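Local coordinates for alpha-L-rhamnosidase (PDB 6GSZ), which probably hydrolyses terminal non-reducing alpha-L-rhamnose residues from alpha-L-rhamnosides, as a calcium-binding fungal glycosidase, at residues Q179-Y184 against R300-D305; W175-Y180 against R499-N504. One frame throughout, in Å; residues are numbered along the deposited sequence.

Contact 1. Residues Q179-Y184 against R300-D305. With NAG (2-acetamido-2-deoxy-beta-D-glucopyranose), chain B.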
loop_
_atom_site.group_PDB
_atom_site.type_symbol
_atom_site.label_atom_id
_atom_site.label_comp_id
_atom_site.label_asym_id
_atom_site.label_seq_id
_atom_site.Cartn_x
_atom_site.Cartn_y
_atom_site.Cartn_z
ATOM N N GLN A 179 1.682 19.616 5.136
ATOM C CA GLN A 179 2.274 20.725 5.917
ATOM C C GLN A 179 3.671 20.380 6.450
ATOM O O GLN A 179 4.383 21.288 6.914
ATOM C CB GLN A 179 1.367 21.203 7.051
ATOM C CG GLN A 179 1.233 20.309 8.276
ATOM C CD GLN A 179 0.205 19.217 8.183
ATOM O OE1 GLN A 179 0.072 18.492 7.158
ATOM N NE2 GLN A 179 -0.537 19.098 9.283
ATOM N N TYR A 180 4.007 19.080 6.484
ATOM C CA TYR A 180 5.314 18.585 6.916
ATOM C C TYR A 180 6.167 18.114 5.736
ATOM O O TYR A 180 7.370 18.376 5.708
ATOM C CB TYR A 180 5.143 17.441 7.909
ATOM C CG TYR A 180 4.368 17.815 9.134
ATOM C CD1 TYR A 180 4.882 18.748 10.016
ATOM C CD2 TYR A 180 3.135 17.248 9.417
ATOM C CE1 TYR A 180 4.193 19.101 11.154
ATOM C CE2 TYR A 180 2.413 17.643 10.533
ATOM C CZ TYR A 180 2.965 18.535 11.421
ATOM O OH TYR A 180 2.304 18.962 12.531
ATOM N N ARG A 181 5.549 17.423 4.791
ATOM C CA ARG A 181 6.285 16.729 3.718
ATOM C C ARG A 181 5.393 16.763 2.486
ATOM O O ARG A 181 4.222 16.400 2.581
ATOM C CB ARG A 181 6.616 15.297 4.141
ATOM C CG ARG A 181 7.487 14.525 3.155
ATOM C CD ARG A 181 7.794 13.132 3.647
ATOM N NE ARG A 181 6.594 12.301 3.627
ATOM C CZ ARG A 181 6.129 11.575 2.588
ATOM N NH1 ARG A 181 6.907 11.324 1.517
ATOM N NH2 ARG A 181 4.872 11.099 2.669
ATOM N N HIS A 182 5.980 17.213 1.380
ATOM C CA HIS A 182 5.191 17.368 0.156
ATOM C C HIS A 182 6.023 16.815 -0.997
ATOM O O HIS A 182 7.109 17.327 -1.287
ATOM C CB HIS A 182 4.824 18.829 -0.033
ATOM C CG HIS A 182 3.823 19.161 -1.089
ATOM N ND1 HIS A 182 2.864 20.136 -0.890
ATOM C CD2 HIS A 182 3.635 18.649 -2.322
ATOM C CE1 HIS A 182 2.118 20.193 -1.979
ATOM N NE2 HIS A 182 2.585 19.342 -2.893
ATOM N N GLU A 183 5.549 15.705 -1.586
ATOM C CA GLU A 183 6.380 15.034 -2.600
ATOM C C GLU A 183 6.346 15.809 -3.907
ATOM O O GLU A 183 5.317 16.462 -4.246
ATOM C CB GLU A 183 5.968 13.585 -2.887
ATOM C CG GLU A 183 6.399 12.639 -1.772
ATOM C CD GLU A 183 5.936 11.213 -1.927
ATOM O OE1 GLU A 183 5.563 10.805 -3.048
ATOM O OE2 GLU A 183 6.016 10.453 -0.916
ATOM N N TYR A 184 7.470 15.805 -4.622
ATOM C CA TYR A 184 7.537 16.308 -5.982
ATOM C C TYR A 184 8.125 15.210 -6.861
ATOM O O TYR A 184 8.842 14.302 -6.366
ATOM C CB TYR A 184 8.372 17.593 -6.144
ATOM C CG TYR A 184 9.844 17.328 -5.991
ATOM C CD1 TYR A 184 10.445 17.279 -4.750
ATOM C CD2 TYR A 184 10.627 17.166 -7.107
ATOM C CE1 TYR A 184 11.789 16.936 -4.637
ATOM C CE2 TYR A 184 11.968 16.838 -7.006
ATOM C CZ TYR A 184 12.552 16.743 -5.766
ATOM O OH TYR A 184 13.886 16.427 -5.712
ATOM N N ARG A 300 9.622 21.750 2.727
ATOM C CA ARG A 300 8.802 20.541 2.874
ATOM C C ARG A 300 8.944 19.602 1.673
ATOM O O ARG A 300 8.432 18.461 1.743
ATOM C CB ARG A 300 7.323 20.852 3.091
ATOM C CG ARG A 300 7.012 22.203 3.701
ATOM C CD ARG A 300 5.588 22.614 3.367
ATOM N NE ARG A 300 4.944 23.313 4.479
ATOM C CZ ARG A 300 3.818 23.990 4.398
ATOM N NH1 ARG A 300 3.113 23.975 3.274
ATOM N NH2 ARG A 300 3.379 24.713 5.420
ATOM N N LEU A 301 9.580 20.068 0.589
ATOM C CA LEU A 301 9.603 19.269 -0.628
ATOM C C LEU A 301 10.502 18.031 -0.459
ATOM O O LEU A 301 11.614 18.159 0.052
ATOM C CB LEU A 301 10.020 20.121 -1.829
ATOM C CG LEU A 301 9.019 21.207 -2.213
ATOM C CD1 LEU A 301 9.659 22.217 -3.120
ATOM C CD2 LEU A 301 7.760 20.630 -2.810
ATOM N N ALA A 302 9.980 16.880 -0.905
ATOM C CA ALA A 302 10.682 15.621 -0.739
ATOM C C ALA A 302 10.527 14.765 -1.999
ATOM O O ALA A 302 9.479 14.727 -2.639
ATOM C CB ALA A 302 10.129 14.851 0.440
ATOM N N SER A 303 11.562 13.951 -2.281
ATOM C CA SER A 303 11.463 12.889 -3.260
ATOM C C SER A 303 10.596 11.765 -2.690
ATOM O O SER A 303 10.658 11.484 -1.491
ATOM C CB SER A 303 12.840 12.333 -3.561
ATOM O OG SER A 303 13.658 13.335 -4.142
ATOM N N PRO A 304 9.833 11.053 -3.519
ATOM C CA PRO A 304 9.171 9.821 -3.089
ATOM C C PRO A 304 10.169 8.777 -2.591
ATOM O O PRO A 304 11.262 8.660 -3.169
ATOM C CB PRO A 304 8.467 9.324 -4.332
ATOM C CG PRO A 304 8.274 10.544 -5.184
ATOM C CD PRO A 304 9.501 11.382 -4.917
ATOM N N ASP A 305 9.736 7.989 -1.605
ATOM C CA ASP A 305 10.470 6.806 -1.173
ATOM C C ASP A 305 10.022 5.581 -1.939
ATOM O O ASP A 305 10.777 4.576 -1.947
ATOM C CB ASP A 305 10.297 6.607 0.316
ATOM C CG ASP A 305 10.829 7.769 1.130
ATOM O OD1 ASP A 305 12.044 8.028 1.051
ATOM O OD2 ASP A 305 10.016 8.477 1.783
HETATM C C1 NAG B . -0.430 21.246 15.338
HETATM C C2 NAG B . -0.736 21.865 13.964
HETATM C C3 NAG B . -1.588 23.102 14.115
HETATM C C4 NAG B . -2.849 22.822 14.895
HETATM C C5 NAG B . -2.457 22.186 16.230
HETATM C C6 NAG B . -3.700 21.740 16.986
HETATM C C7 NAG B . 0.728 21.736 11.990
HETATM C C8 NAG B . 2.058 22.165 11.423
HETATM N N2 NAG B . 0.462 22.190 13.243
HETATM O O3 NAG B . -1.924 23.580 12.820
HETATM O O4 NAG B . -3.482 24.080 15.102
HETATM O O5 NAG B . -1.691 20.999 15.953
HETATM O O6 NAG B . -4.564 20.933 16.120
HETATM O O7 NAG B . -0.058 21.001 11.373
HETATM O O HOH W 1 3.858 23.459 8.592
HETATM O O HOH W 2 9.788 11.142 1.174
HETATM O O HOH W 3 2.674 21.647 1.446
HETATM O O HOH W 4 6.891 7.884 -1.540
HETATM O O HOH W 5 14.867 15.660 -3.374
#
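Arg300 lays its guanidinium over the backbone of Gln179, with Gln179 CA 3.9 Å from the guanidinium plane, over its centre, and Arg300 NE 3.2 Å from Gln179 O. Water 3 joins Arg300 NH1 to His182 ND1, approaching the imidazole at its edge, while His182 NE2 is bonded to Ala153 O. Beyond Arg300 the two chains run as parallel strands. His182 N donates to Arg300 O (2.8 Å), Ala302 N to His182 O and Tyr184 N to Ala302 O. His182 thus bonds through its own N and O to the residues on either side of Leu301, the pattern of a parallel pair.

On the face of the sheet that carries Glu183 and Ala302, Arg181 CG packs on Ala302 CB at 3.8 Å. A bend at chi3 (70°) turns the chain so that Arg181 NH1 meets Glu183 OE2 in the guanidinium plane, a 2.7 Å salt bridge on the anti lone pair. The Glu183 side chain crosses Pro304 obliquely, with Glu183 OE1 3.5 Å from Pro304 CG. Tyr184 packs CD1 near Leu301 CB; water 5 links its hydroxyl to Ser303 OG, and these are also hydrogen-bonded to Leu105 N and Gly17 O respectively.

The backbone ladder sets the register, and the charged ends are held by neighbours: Arg181 NE pairs with Asp497 and Asp305 with Lys496, tying this sheet edge to helix 488-503 electrostatically.

Contact 2. Residues W175-Y180 against R499-N504. With NAG (2-acetamido-2-deoxy-beta-D-glucopyranose), chain B.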
loop_
_atom_site.group_PDB
_atom_site.type_symbol
_atom_site.label_atom_id
_atom_site.label_comp_id
_atom_site.label_asym_id
_atom_site.label_seq_id
_atom_site.Cartn_x
_atom_site.Cartn_y
_atom_site.Cartn_z
ATOM N N TRP A 175 -1.032 11.686 -1.714
ATOM C CA TRP A 175 -1.461 12.262 -0.463
ATOM C C TRP A 175 -0.385 12.123 0.619
ATOM O O TRP A 175 -0.197 11.020 1.167
ATOM C CB TRP A 175 -2.789 11.675 0.014
ATOM C CG TRP A 175 -3.396 12.438 1.147
ATOM C CD1 TRP A 175 -2.977 13.626 1.674
ATOM C CD2 TRP A 175 -4.559 12.058 1.898
ATOM N NE1 TRP A 175 -3.821 14.033 2.677
ATOM C CE2 TRP A 175 -4.795 13.087 2.842
ATOM C CE3 TRP A 175 -5.428 10.966 1.849
ATOM C CZ2 TRP A 175 -5.880 13.061 3.707
ATOM C CZ3 TRP A 175 -6.485 10.919 2.727
ATOM C CH2 TRP A 175 -6.722 11.974 3.623
ATOM N N GLN A 176 0.347 13.206 0.893
ATOM C CA GLN A 176 1.289 13.303 2.015
ATOM C C GLN A 176 0.629 14.161 3.107
ATOM O O GLN A 176 -0.315 14.916 2.827
ATOM C CB GLN A 176 2.639 13.888 1.577
ATOM C CG GLN A 176 3.341 13.024 0.521
ATOM C CD GLN A 176 2.936 13.343 -0.907
ATOM O OE1 GLN A 176 2.955 14.527 -1.318
ATOM N NE2 GLN A 176 2.596 12.345 -1.725
ATOM N N SER A 177 1.238 14.178 4.285
ATOM C CA SER A 177 0.946 15.134 5.331
ATOM C C SER A 177 1.648 16.418 4.872
ATOM O O SER A 177 2.714 16.773 5.349
ATOM C CB SER A 177 1.427 14.659 6.684
ATOM O OG SER A 177 0.700 13.503 7.095
ATOM N N TYR A 178 0.950 17.155 3.977
ATOM C CA TYR A 178 1.610 18.172 3.139
ATOM C C TYR A 178 2.229 19.305 3.956
ATOM O O TYR A 178 3.201 19.910 3.478
ATOM C CB TYR A 178 0.619 18.820 2.179
ATOM C CG TYR A 178 -0.054 17.883 1.223
ATOM C CD1 TYR A 178 0.646 17.225 0.223
ATOM C CD2 TYR A 178 -1.424 17.675 1.276
ATOM C CE1 TYR A 178 -0.001 16.450 -0.726
ATOM C CE2 TYR A 178 -2.091 16.895 0.354
ATOM C CZ TYR A 178 -1.385 16.257 -0.652
ATOM O OH TYR A 178 -2.075 15.504 -1.578
ATOM N N GLN A 179 1.682 19.616 5.136
ATOM C CA GLN A 179 2.274 20.725 5.917
ATOM C C GLN A 179 3.671 20.380 6.450
ATOM O O GLN A 179 4.383 21.288 6.914
ATOM C CB GLN A 179 1.367 21.203 7.051
ATOM C CG GLN A 179 1.233 20.309 8.276
ATOM C CD GLN A 179 0.205 19.217 8.183
ATOM O OE1 GLN A 179 0.072 18.492 7.158
ATOM N NE2 GLN A 179 -0.537 19.098 9.283
ATOM N N TYR A 180 4.007 19.080 6.484
ATOM C CA TYR A 180 5.314 18.585 6.916
ATOM C C TYR A 180 6.167 18.114 5.736
ATOM O O TYR A 180 7.370 18.376 5.708
ATOM C CB TYR A 180 5.143 17.441 7.909
ATOM C CG TYR A 180 4.368 17.815 9.134
ATOM C CD1 TYR A 180 4.882 18.748 10.016
ATOM C CD2 TYR A 180 3.135 17.248 9.417
ATOM C CE1 TYR A 180 4.193 19.101 11.154
ATOM C CE2 TYR A 180 2.413 17.643 10.533
ATOM C CZ TYR A 180 2.965 18.535 11.421
ATOM O OH TYR A 180 2.304 18.962 12.531
ATOM N N ARG A 499 5.111 9.839 11.994
ATOM C CA ARG A 499 5.994 10.421 12.975
ATOM C C ARG A 499 5.736 11.941 13.082
ATOM O O ARG A 499 5.636 12.472 14.187
ATOM C CB ARG A 499 7.452 10.093 12.631
ATOM C CG ARG A 499 8.479 10.732 13.542
ATOM C CD ARG A 499 8.232 10.391 15.002
ATOM N NE ARG A 499 9.385 10.726 15.807
ATOM C CZ ARG A 499 9.387 10.825 17.149
ATOM N NH1 ARG A 499 8.252 10.609 17.814
ATOM N NH2 ARG A 499 10.534 11.105 17.765
ATOM N N SER A 500 5.708 12.647 11.943
ATOM C CA SER A 500 5.465 14.085 11.964
ATOM C C SER A 500 4.131 14.426 12.654
ATOM O O SER A 500 4.086 15.376 13.501
ATOM C CB SER A 500 5.456 14.640 10.544
ATOM O OG SER A 500 6.730 14.534 9.917
ATOM N N GLU A 501 3.091 13.649 12.335
ATOM C CA GLU A 501 1.790 13.878 12.890
ATOM C C GLU A 501 1.816 13.666 14.407
ATOM O O GLU A 501 1.242 14.437 15.196
ATOM C CB GLU A 501 0.741 13.012 12.199
ATOM C CG GLU A 501 0.519 13.340 10.726
ATOM C CD GLU A 501 -0.364 14.500 10.343
ATOM O OE1 GLU A 501 -0.581 15.364 11.200
ATOM O OE2 GLU A 501 -0.826 14.432 9.181
ATOM N N GLN A 502 2.453 12.553 14.846
ATOM C CA GLN A 502 2.598 12.230 16.257
ATOM C C GLN A 502 3.290 13.359 17.022
ATOM O O GLN A 502 2.905 13.649 18.191
ATOM C CB GLN A 502 3.383 10.924 16.341
ATOM C CG GLN A 502 3.689 10.511 17.782
ATOM C CD GLN A 502 4.774 9.465 17.849
ATOM O OE1 GLN A 502 5.690 9.453 17.015
ATOM N NE2 GLN A 502 4.657 8.596 18.846
ATOM N N LEU A 503 4.332 13.950 16.433
ATOM C CA LEU A 503 5.088 14.975 17.159
ATOM C C LEU A 503 4.231 16.230 17.405
ATOM O O LEU A 503 4.597 17.015 18.291
ATOM C CB LEU A 503 6.373 15.313 16.413
ATOM C CG LEU A 503 7.451 14.236 16.560
ATOM C CD1 LEU A 503 8.545 14.435 15.510
ATOM C CD2 LEU A 503 8.018 14.203 17.988
ATOM N N ASN A 504 3.156 16.424 16.646
ATOM C CA ASN A 504 2.222 17.517 16.934
ATOM C C ASN A 504 0.940 17.051 17.609
ATOM O O ASN A 504 -0.057 17.778 17.638
ATOM C CB ASN A 504 1.871 18.273 15.666
ATOM C CG ASN A 504 1.250 19.623 15.963
ATOM O OD1 ASN A 504 1.665 20.318 16.912
ATOM N ND2 ASN A 504 0.257 19.974 15.170
HETATM C C1 NAG B . -0.430 21.246 15.338
HETATM C C2 NAG B . -0.736 21.865 13.964
HETATM C C3 NAG B . -1.588 23.102 14.115
HETATM C C4 NAG B . -2.849 22.822 14.895
HETATM C C5 NAG B . -2.457 22.186 16.230
HETATM C C6 NAG B . -3.700 21.740 16.986
HETATM C C7 NAG B . 0.728 21.736 11.990
HETATM C C8 NAG B . 2.058 22.165 11.423
HETATM N N2 NAG B . 0.462 22.190 13.243
HETATM O O3 NAG B . -1.924 23.580 12.820
HETATM O O4 NAG B . -3.482 24.080 15.102
HETATM O O5 NAG B . -1.691 20.999 15.953
HETATM O O6 NAG B . -4.564 20.933 16.120
HETATM O O7 NAG B . -0.058 21.001 11.373
HETATM O O HOH W 6 -2.487 17.113 10.402
HETATM O O HOH W 7 -1.690 16.243 7.211
HETATM O O HOH W 8 -0.236 18.208 12.999
#
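The Tyr180 ring is sandwiched: Ser500 CB sits over one face in a CH-pi contact, 4.0 Å from the ring centroid, and Gln179 CG covers the opposite face toward the rim. Glu501 OE1 lies at the ring's edge near its plane, 3.8 Å from Tyr180 CE2, with the carboxylate turned 79° to the ring. Water 8 also approaches in the ring plane, bonded to the hydroxyl. With CG anti to its carbonyl carbon, Tyr180 extends along the helix end until its OH comes within 3.2 Å of Asn504 CB.

Asn504 ND2 carries the N-linked sugar, covalently bonded to NAG C1. The acetamide of NAG lies beside Tyr180 and Gln179, and Gln179 NE2 donates an almost straight bond to NAG O7 (2.9 Å, 173°). Water 8 accepts from Asn504 ND2 and lies within bonding distance of NAG O7, which probably helps to steady the first sugar.

Deeper in, Ser177 OG donates to Glu501 OE2 at 2.7 Å, meeting the oxygen on its anti side, 31° out of the carboxylate plane. A bend at chi2 brings the carboxylate round to the serine. Asn515 N is a second donor to OE2, and waters 6 and 7 lie between the carboxylate and the Gln179 amide and can bridge them.

Ser177 centres an inverse gamma turn in the loop leading into strand 182-188, and Ser177 N bonds to OD2 of Asp497, one turn before Glu501 in helix 488-503. This loop of the alpha-L-rhamnosidase N-terminal domain, which follows the immunoglobulin-like one, thus packs against the C-terminal end of a helix from the six-hairpin glycosidase domain.

Overall arrangement
Both contacts are partly buried and share Gln179 and Tyr180, where the loop before strand 182-188 turns into the strand. Contact 1 works within one domain: it adds the short strand 301-302 in parallel to the edge of a mixed sheet, mostly through backbone bonds. Contact 2 joins that domain to the glycosidase domain across 319 residues of sequence, and relies on side chains, waters and a sugar instead. Gln176 connects them, its OE1 bonding to Glu183 N. Helix 488-503 also serves both, facing Arg181 and Asp305 with charged residues and Tyr180 with its last turn, beside the glycan at the surface.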